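Long-range contact in Non-sulfated chondroitin lyase E66 (Autographa californica nucleopolyhedrovirus, PDB 3VSN), which cleaves non-sulfated chondroitin as a lyase of the baculovirus envelope, is essential for oral infectivity and may digest the midgut peritrophic matrix barrier: residues Gln32-Trp37 / Thr266-Asp271. Residues are numbered along the deposited sequence; the frame is centred on the assembly and turned at random.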
loop_
_atom_site.group_PDB
_atom_site.type_symbol
_atom_site.label_atom_id
_atom_site.label_comp_id
_atom_site.label_asym_id
_atom_site.label_seq_id
_atom_site.Cartn_x
_atom_site.Cartn_y
_atom_site.Cartn_z
ATOM N N GLN A 32 -23.852 1.717 -27.916
ATOM C CA GLN A 32 -24.037 3.141 -27.643
ATOM C C GLN A 32 -24.032 3.445 -26.139
ATOM O O GLN A 32 -23.461 4.450 -25.712
ATOM C CB GLN A 32 -25.300 3.668 -28.327
ATOM C CG GLN A 32 -25.164 3.723 -29.843
ATOM C CD GLN A 32 -26.450 4.085 -30.562
ATOM O OE1 GLN A 32 -27.540 4.041 -29.988
ATOM N NE2 GLN A 32 -26.326 4.439 -31.835
ATOM N N ASN A 33 -24.646 2.566 -25.350
ATOM C CA ASN A 33 -24.635 2.692 -23.892
ATOM C C ASN A 33 -23.232 2.547 -23.296
ATOM O O ASN A 33 -22.871 3.283 -22.374
ATOM C CB ASN A 33 -25.586 1.680 -23.244
ATOM C CG ASN A 33 -27.053 1.961 -23.548
ATOM O OD1 ASN A 33 -27.432 3.071 -23.930
ATOM N ND2 ASN A 33 -27.887 0.944 -23.372
ATOM N N PHE A 34 -22.447 1.602 -23.814
ATOM C CA PHE A 34 -21.069 1.432 -23.346
ATOM C C PHE A 34 -20.211 2.644 -23.684
ATOM O O PHE A 34 -19.454 3.125 -22.840
ATOM C CB PHE A 34 -20.405 0.162 -23.892
ATOM C CG PHE A 34 -18.942 0.064 -23.544
ATOM C CD1 PHE A 34 -18.545 -0.182 -22.230
ATOM C CD2 PHE A 34 -17.961 0.266 -24.512
ATOM C CE1 PHE A 34 -17.204 -0.248 -21.892
ATOM C CE2 PHE A 34 -16.615 0.196 -24.180
ATOM C CZ PHE A 34 -16.238 -0.061 -22.867
ATOM N N GLU A 35 -20.332 3.133 -24.917
ATOM C CA GLU A 35 -19.573 4.305 -25.346
ATOM C C GLU A 35 -19.929 5.542 -24.523
ATOM O O GLU A 35 -19.051 6.342 -24.197
ATOM C CB GLU A 35 -19.742 4.556 -26.847
ATOM C CG GLU A 35 -18.980 3.553 -27.706
ATOM C CD GLU A 35 -19.163 3.767 -29.197
ATOM O OE1 GLU A 35 -19.866 4.724 -29.591
ATOM O OE2 GLU A 35 -18.599 2.967 -29.980
ATOM N N ARG A 36 -21.206 5.672 -24.164
ATOM C CA ARG A 36 -21.667 6.755 -23.291
ATOM C C ARG A 36 -21.059 6.643 -21.888
ATOM O O ARG A 36 -20.557 7.627 -21.336
ATOM C CB ARG A 36 -23.201 6.762 -23.206
ATOM C CG ARG A 36 -23.778 7.961 -22.464
ATOM C CD ARG A 36 -25.293 8.053 -22.615
ATOM N NE ARG A 36 -25.689 8.333 -23.996
ATOM C CZ ARG A 36 -26.267 7.451 -24.810
ATOM N NH1 ARG A 36 -26.539 6.220 -24.391
ATOM N NH2 ARG A 36 -26.575 7.808 -26.048
ATOM N N TRP A 37 -21.113 5.438 -21.327
ATOM C CA TRP A 37 -20.545 5.159 -20.010
ATOM C C TRP A 37 -19.056 5.411 -19.997
ATOM O O TRP A 37 -18.530 5.994 -19.044
ATOM C CB TRP A 37 -20.890 3.734 -19.591
ATOM C CG TRP A 37 -20.211 3.254 -18.330
ATOM C CD1 TRP A 37 -20.686 3.331 -17.021
ATOM C CD2 TRP A 37 -18.910 2.581 -18.226
ATOM N NE1 TRP A 37 -19.786 2.775 -16.142
ATOM C CE2 TRP A 37 -18.701 2.308 -16.797
ATOM C CE3 TRP A 37 -17.931 2.196 -19.137
ATOM C CZ2 TRP A 37 -17.557 1.680 -16.330
ATOM C CZ3 TRP A 37 -16.780 1.560 -18.651
ATOM C CH2 TRP A 37 -16.601 1.308 -17.280
ATOM N N THR A 266 -16.787 -5.180 -14.653
ATOM C CA THR A 266 -18.039 -5.095 -13.906
ATOM C C THR A 266 -19.162 -4.541 -14.793
ATOM O O THR A 266 -20.293 -5.038 -14.749
ATOM C CB THR A 266 -17.864 -4.279 -12.606
ATOM O OG1 THR A 266 -16.965 -4.978 -11.736
ATOM C CG2 THR A 266 -19.196 -4.090 -11.881
ATOM N N TYR A 267 -18.846 -3.534 -15.607
ATOM C CA TYR A 267 -19.812 -3.005 -16.567
ATOM C C TYR A 267 -20.173 -4.057 -17.619
ATOM O O TYR A 267 -21.355 -4.298 -17.876
ATOM C CB TYR A 267 -19.308 -1.727 -17.256
ATOM C CG TYR A 267 -20.339 -1.156 -18.209
ATOM C CD1 TYR A 267 -20.488 -1.671 -19.500
ATOM C CD2 TYR A 267 -21.193 -0.130 -17.812
ATOM C CE1 TYR A 267 -21.448 -1.176 -20.365
ATOM C CE2 TYR A 267 -22.154 0.375 -18.677
ATOM C CZ TYR A 267 -22.274 -0.152 -19.950
ATOM O OH TYR A 267 -23.219 0.342 -20.815
ATOM N N TYR A 268 -19.149 -4.663 -18.219
ATOM C CA TYR A 268 -19.311 -5.667 -19.273
ATOM C C TYR A 268 -20.099 -6.901 -18.830
ATOM O O TYR A 268 -21.041 -7.321 -19.512
ATOM C CB TYR A 268 -17.946 -6.168 -19.754
ATOM C CG TYR A 268 -17.116 -5.255 -20.635
ATOM C CD1 TYR A 268 -17.700 -4.383 -21.557
ATOM C CD2 TYR A 268 -15.724 -5.320 -20.584
ATOM C CE1 TYR A 268 -16.916 -3.576 -22.375
ATOM C CE2 TYR A 268 -14.935 -4.519 -21.392
ATOM C CZ TYR A 268 -15.532 -3.650 -22.284
ATOM O OH TYR A 268 -14.730 -2.869 -23.086
ATOM N N PHE A 269 -19.697 -7.488 -17.702
ATOM C CA PHE A 269 -20.145 -8.834 -17.344
ATOM C C PHE A 269 -20.882 -8.960 -16.004
ATOM O O PHE A 269 -21.245 -10.063 -15.596
ATOM C CB PHE A 269 -18.978 -9.831 -17.445
ATOM C CG PHE A 269 -18.241 -9.772 -18.760
ATOM C CD1 PHE A 269 -18.910 -10.006 -19.963
ATOM C CD2 PHE A 269 -16.881 -9.482 -18.800
ATOM C CE1 PHE A 269 -18.238 -9.945 -21.173
ATOM C CE2 PHE A 269 -16.202 -9.424 -20.009
ATOM C CZ PHE A 269 -16.884 -9.655 -21.199
ATOM N N GLY A 270 -21.108 -7.833 -15.331
ATOM C CA GLY A 270 -21.985 -7.799 -14.159
ATOM C C GLY A 270 -21.290 -7.752 -12.812
ATOM O O GLY A 270 -20.075 -7.938 -12.713
ATOM N N ASP A 271 -22.088 -7.530 -11.771
ATOM C CA ASP A 271 -21.601 -7.341 -10.405
ATOM C C ASP A 271 -21.088 -8.610 -9.719
ATOM O O ASP A 271 -20.638 -8.545 -8.575
ATOM C CB ASP A 271 -22.703 -6.712 -9.536
ATOM C CG ASP A 271 -23.096 -5.319 -9.994
ATOM O OD1 ASP A 271 -22.201 -4.512 -10.324
ATOM O OD2 ASP A 271 -24.311 -5.026 -10.016
#
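An aromatic cluster of F34, W37, Y267 and Y268 joins the first helix, 29-48, to the end of helix 262-269 in the alpha/alpha-toroid part of this lyase, away from the catalytic residues. Y267 enters between F34 and W37, its CG anti to the backbone N (chi1 -178°), which carries the ring out to helix 29-48. On one side its CD2-CE2 edge lies over a face of the W37 indole, with CE2 3.5 Å from W37 CG. The Y267 ring and the five-membered ring of W37 are inclined at 31°, and the two side chains run past each other in opposite directions. Farther along the indole, Y267 CB sits over the six-membered ring of W37 in a CH-pi contact, 4.0 Å from its centroid. The other edge of Y267 meets the rim of F34, where CE1 lies near the phenyl plane and 3.6 Å from F34 CD1. Y267 OH ends against the backbone, 3.3 Å from N33 C, while N33 CB flanks the hydroxyl. Y268 instead covers a face of F34, off centre, with planes 33° apart and the two CE1 atoms of F34 and Y268 separated by 3.4 Å. Y268 OH donates a hydrogen bond to V197 O of helix 189-205, tying the phenol to a third helix. M149 of helix 138-154 and M204 of helix 189-205 both touch F34 and Y268, and the W37 indole also meets Y264 edge-to-face. At the far end of the phenol, Y268 OH lies 3.2 Å from F34 CZ.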